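Long-range contact in homoserine O-acetyltransferase (Bacillus anthracis str. 'Ames Ancestor', PDB 3I1I), which probably transfers an acetyl group from acetyl-CoA to the hydroxyl of L-homoserine, an early step of methionine biosynthesis: residues I176-T188 and V287-L299. Residues are numbered along the deposited sequence; the frame is centred on the assembly and turned at random.
Sequences IGVITNPQNPIIT and VLLHDIAHGFSSL
Gln183 runs alongside Asp291, the ends of the two side chains heading in a common direction. Gln183 NE2 donates to Asp291 OD1 at 2.9 Å. The donor comes from above the carboxylate, and the amide and carboxylate planes are turned 49° apart. Asp291 OD1 also takes a weak bond from Ala293 N, within the type I turn from Asp291 to His294. The backbones form a single beta bridge between Gln183 and Asp291. Ile292 N is hydrogen-bonded to Pro182 O at 3.0 Å, and Asn184 N to His290 O at 2.8 Å. His290 adds a side-chain bond. Its CG lies anti to the backbone N (chi1 172°), and the ring reaches back along the facing loop. His290 NE2 donates a hydrogen bond to Asn181 O at 2.9 Å, in the ring plane but bent at the hydrogen (140°); Gln162 NE2 of helix 156-167 also bonds to this oxygen. Apolar contacts close one end, where Pro182 CB packs on Ile292 CD1 at 3.7 Å and on Leu299 CD1 at 4.0 Å. At the other end Asn184 lies across Val287, and Asn184 ND2 is 3.5 Å from Val287 CG1. The Asn184 amide bonds to Ser189 through ND2 and to Gln321 through OD1. The contact joins the loop between strand 174-178 and helix 186-202 of the alpha/beta hydrolase core to the chain leaving helix 277-289. The 98 residues between the segments contain helices but no strand, consistent with a helical insertion between core strands. The loop is thus held by both backbone and side-chain bonds. Asp291 OD1 serves this junction while OD2 bonds to Ser245 OG of the second subunit, so one carboxylate ties the bridge to the subunit interface.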
loop_
_atom_site.group_PDB
_atom_site.type_symbol
_atom_site.label_atom_id
_atom_site.label_comp_id
_atom_site.label_asym_id
_atom_site.label_seq_id
_atom_site.Cartn_x
_atom_site.Cartn_y
_atom_site.Cartn_z
ATOM N N ILE A 176 2.890 29.757 11.255
ATOM C CA ILE A 176 2.635 29.595 9.823
ATOM C C ILE A 176 2.687 28.104 9.556
ATOM O O ILE A 176 3.704 27.459 9.777
ATOM C CB ILE A 176 3.690 30.280 8.937
ATOM C CG1 ILE A 176 3.807 31.778 9.264
ATOM C CG2 ILE A 176 3.347 30.070 7.454
ATOM C CD1 ILE A 176 4.762 32.569 8.340
ATOM N N GLY A 177 1.580 27.562 9.093
ATOM C CA GLY A 177 1.464 26.152 8.871
ATOM C C GLY A 177 1.299 25.919 7.377
ATOM O O GLY A 177 0.232 26.244 6.789
ATOM N N VAL A 178 2.343 25.365 6.765
ATOM C CA VAL A 178 2.363 25.120 5.323
ATOM C C VAL A 178 2.018 23.662 4.985
ATOM O O VAL A 178 2.502 22.721 5.635
ATOM C CB VAL A 178 3.742 25.492 4.736
ATOM C CG1 VAL A 178 3.707 25.396 3.175
ATOM C CG2 VAL A 178 4.143 26.887 5.190
ATOM N N ILE A 179 1.161 23.474 3.987
ATOM C CA ILE A 179 0.697 22.112 3.544
ATOM C C ILE A 179 0.479 21.137 4.697
ATOM O O ILE A 179 1.050 20.073 4.733
ATOM C CB ILE A 179 1.618 21.510 2.442
ATOM C CG1 ILE A 179 3.104 21.446 2.894
ATOM C CG2 ILE A 179 1.504 22.351 1.172
ATOM C CD1 ILE A 179 3.917 20.414 2.152
ATOM N N THR A 180 -0.369 21.539 5.644
ATOM C CA THR A 180 -0.618 20.798 6.870
ATOM C C THR A 180 -2.137 20.867 7.258
ATOM O O THR A 180 -2.948 21.453 6.550
ATOM C CB THR A 180 0.305 21.339 8.031
ATOM O OG1 THR A 180 0.326 20.412 9.134
ATOM C CG2 THR A 180 -0.172 22.729 8.526
ATOM N N ASN A 181 -2.492 20.273 8.399
ATOM C CA ASN A 181 -3.884 20.265 8.918
ATOM C C ASN A 181 -3.846 20.043 10.428
ATOM O O ASN A 181 -2.856 19.491 10.952
ATOM C CB ASN A 181 -4.709 19.152 8.276
ATOM C CG ASN A 181 -5.400 19.594 7.027
ATOM O OD1 ASN A 181 -6.001 20.661 7.007
ATOM N ND2 ASN A 181 -5.310 18.797 5.961
ATOM N N PRO A 182 -4.906 20.473 11.133
ATOM C CA PRO A 182 -4.931 20.337 12.578
ATOM C C PRO A 182 -5.092 18.897 13.034
ATOM O O PRO A 182 -4.810 18.590 14.188
ATOM C CB PRO A 182 -6.137 21.187 13.004
ATOM C CG PRO A 182 -6.948 21.336 11.801
ATOM C CD PRO A 182 -6.086 21.191 10.625
ATOM N N GLN A 183 -5.589 18.050 12.139
ATOM C CA GLN A 183 -5.839 16.639 12.435
ATOM C C GLN A 183 -5.508 15.867 11.191
ATOM O O GLN A 183 -5.953 16.254 10.129
ATOM C CB GLN A 183 -7.318 16.413 12.786
ATOM C CG GLN A 183 -7.783 17.171 14.015
ATOM C CD GLN A 183 -9.286 17.009 14.290
ATOM O OE1 GLN A 183 -10.109 17.376 13.453
ATOM N NE2 GLN A 183 -9.638 16.500 15.481
ATOM N N ASN A 184 -4.702 14.815 11.282
ATOM C CA ASN A 184 -4.297 14.142 10.071
ATOM C C ASN A 184 -5.555 13.525 9.438
ATOM O O ASN A 184 -6.292 12.803 10.094
ATOM C CB ASN A 184 -3.255 13.069 10.317
ATOM C CG ASN A 184 -2.525 12.689 9.039
ATOM O OD1 ASN A 184 -1.939 13.563 8.417
ATOM N ND2 ASN A 184 -2.548 11.406 8.649
ATOM N N PRO A 185 -5.825 13.850 8.173
ATOM C CA PRO A 185 -7.027 13.297 7.562
ATOM C C PRO A 185 -7.062 11.790 7.634
ATOM O O PRO A 185 -6.019 11.139 7.602
ATOM C CB PRO A 185 -6.938 13.757 6.116
ATOM C CG PRO A 185 -6.133 15.018 6.196
ATOM C CD PRO A 185 -5.087 14.730 7.260
ATOM N N ILE A 186 -8.263 11.259 7.765
ATOM C CA ILE A 186 -8.473 9.821 7.864
ATOM C C ILE A 186 -7.907 9.110 6.624
ATOM O O ILE A 186 -7.236 8.103 6.758
ATOM C CB ILE A 186 -9.993 9.491 7.991
ATOM C CG1 ILE A 186 -10.569 10.117 9.263
ATOM C CG2 ILE A 186 -10.241 7.972 7.975
ATOM C CD1 ILE A 186 -9.866 9.692 10.576
ATOM N N ILE A 187 -8.161 9.660 5.434
ATOM C CA ILE A 187 -7.687 9.056 4.182
ATOM C C ILE A 187 -6.190 8.897 4.181
ATOM O O ILE A 187 -5.678 7.820 3.836
ATOM C CB ILE A 187 -8.138 9.839 2.931
ATOM C CG1 ILE A 187 -7.852 9.053 1.649
ATOM C CG2 ILE A 187 -7.504 11.284 2.839
ATOM C CD1 ILE A 187 -8.630 9.718 0.355
ATOM N N THR A 188 -5.478 9.942 4.593
ATOM C CA THR A 188 -4.035 9.876 4.685
ATOM C C THR A 188 -3.562 8.969 5.843
ATOM O O THR A 188 -2.578 8.255 5.738
ATOM C CB THR A 188 -3.475 11.292 4.870
ATOM O OG1 THR A 188 -3.995 12.135 3.846
ATOM C CG2 THR A 188 -1.959 11.306 4.856
ATOM N N VAL A 287 2.370 10.552 12.587
ATOM C CA VAL A 287 1.562 11.291 11.631
ATOM C C VAL A 287 0.117 10.842 11.789
ATOM O O VAL A 287 -0.809 11.662 11.810
ATOM C CB VAL A 287 2.017 11.076 10.165
ATOM C CG1 VAL A 287 0.869 11.487 9.187
ATOM C CG2 VAL A 287 3.373 11.813 9.877
ATOM N N LEU A 288 -0.089 9.544 11.879
ATOM C CA LEU A 288 -1.440 8.995 11.984
ATOM C C LEU A 288 -2.152 9.401 13.300
ATOM O O LEU A 288 -3.369 9.580 13.321
ATOM C CB LEU A 288 -1.352 7.490 11.819
ATOM C CG LEU A 288 -2.317 6.425 12.270
ATOM C CD1 LEU A 288 -1.617 5.137 11.822
ATOM C CD2 LEU A 288 -2.533 6.427 13.773
ATOM N N LEU A 289 -1.370 9.562 14.366
ATOM C CA LEU A 289 -1.889 10.054 15.634
ATOM C C LEU A 289 -2.108 11.567 15.676
ATOM O O LEU A 289 -2.710 12.033 16.647
ATOM C CB LEU A 289 -0.930 9.699 16.774
ATOM C CG LEU A 289 -0.870 8.228 17.171
ATOM C CD1 LEU A 289 0.259 8.023 18.162
ATOM C CD2 LEU A 289 -2.235 7.735 17.689
ATOM N N HIS A 290 -1.636 12.332 14.675
ATOM C CA HIS A 290 -1.686 13.778 14.767
ATOM C C HIS A 290 -3.105 14.363 14.863
ATOM O O HIS A 290 -3.914 14.244 13.949
ATOM C CB HIS A 290 -0.946 14.458 13.616
ATOM C CG HIS A 290 -1.132 15.942 13.587
ATOM N ND1 HIS A 290 -0.627 16.767 14.568
ATOM C CD2 HIS A 290 -1.817 16.744 12.732
ATOM C CE1 HIS A 290 -0.986 18.017 14.320
ATOM N NE2 HIS A 290 -1.701 18.034 13.204
ATOM N N ASP A 291 -3.339 15.093 15.949
ATOM C CA ASP A 291 -4.658 15.573 16.354
ATOM C C ASP A 291 -4.500 16.607 17.448
ATOM O O ASP A 291 -4.304 16.244 18.625
ATOM C CB ASP A 291 -5.444 14.413 16.944
ATOM C CG ASP A 291 -6.879 14.783 17.281
ATOM O OD1 ASP A 291 -7.272 15.933 16.975
ATOM O OD2 ASP A 291 -7.621 13.899 17.824
ATOM N N ILE A 292 -4.529 17.887 17.077
ATOM C CA ILE A 292 -4.387 18.940 18.062
ATOM C C ILE A 292 -5.555 18.893 19.080
ATOM O O ILE A 292 -5.380 19.284 20.240
ATOM C CB ILE A 292 -4.191 20.369 17.438
ATOM C CG1 ILE A 292 -5.460 20.861 16.756
ATOM C CG2 ILE A 292 -2.965 20.411 16.513
ATOM C CD1 ILE A 292 -5.439 22.343 16.419
ATOM N N ALA A 293 -6.721 18.360 18.685
ATOM C CA ALA A 293 -7.840 18.157 19.644
ATOM C C ALA A 293 -7.585 17.054 20.655
ATOM O O ALA A 293 -8.299 16.952 21.635
ATOM C CB ALA A 293 -9.176 17.884 18.907
ATOM N N HIS A 294 -6.603 16.200 20.428
ATOM C CA HIS A 294 -6.329 15.131 21.401
ATOM C C HIS A 294 -5.954 15.739 22.746
ATOM O O HIS A 294 -5.071 16.577 22.846
ATOM C CB HIS A 294 -5.190 14.230 20.958
ATOM C CG HIS A 294 -4.940 13.116 21.905
ATOM N ND1 HIS A 294 -5.910 12.181 22.211
ATOM C CD2 HIS A 294 -3.861 12.805 22.662
ATOM C CE1 HIS A 294 -5.422 11.323 23.092
ATOM N NE2 HIS A 294 -4.184 11.681 23.386
ATOM N N GLY A 295 -6.602 15.319 23.801
ATOM C CA GLY A 295 -6.415 16.024 25.071
ATOM C C GLY A 295 -7.687 16.767 25.455
ATOM O O GLY A 295 -8.108 16.702 26.587
ATOM N N PHE A 296 -8.347 17.366 24.480
ATOM C CA PHE A 296 -9.355 18.342 24.719
ATOM C C PHE A 296 -10.708 17.722 24.482
ATOM O O PHE A 296 -10.798 16.552 24.133
ATOM C CB PHE A 296 -9.121 19.517 23.767
ATOM C CG PHE A 296 -7.832 20.259 24.029
ATOM C CD1 PHE A 296 -7.784 21.291 24.937
ATOM C CD2 PHE A 296 -6.670 19.919 23.357
ATOM C CE1 PHE A 296 -6.608 21.958 25.181
ATOM C CE2 PHE A 296 -5.498 20.582 23.588
ATOM C CZ PHE A 296 -5.467 21.600 24.497
ATOM N N SER A 297 -11.764 18.509 24.639
ATOM C CA SER A 297 -13.106 18.012 24.410
ATOM C C SER A 297 -13.520 18.181 22.971
ATOM O O SER A 297 -14.443 17.559 22.539
ATOM C CB SER A 297 -14.108 18.718 25.328
ATOM O OG SER A 297 -14.066 20.106 25.145
ATOM N N SER A 298 -12.835 19.034 22.228
ATOM C CA SER A 298 -13.103 19.198 20.797
ATOM C C SER A 298 -12.003 20.020 20.140
ATOM O O SER A 298 -11.177 20.662 20.838
ATOM C CB SER A 298 -14.403 19.966 20.601
ATOM O OG SER A 298 -14.254 21.334 21.007
ATOM N N LEU A 299 -12.014 20.032 18.807
ATOM C CA LEU A 299 -11.113 20.881 18.039
ATOM C C LEU A 299 -11.294 22.333 18.447
ATOM O O LEU A 299 -10.303 23.030 18.651
ATOM C CB LEU A 299 -11.357 20.712 16.545
ATOM C CG LEU A 299 -10.465 21.528 15.610
ATOM C CD1 LEU A 299 -8.968 21.248 15.867
ATOM C CD2 LEU A 299 -10.841 21.250 14.147
#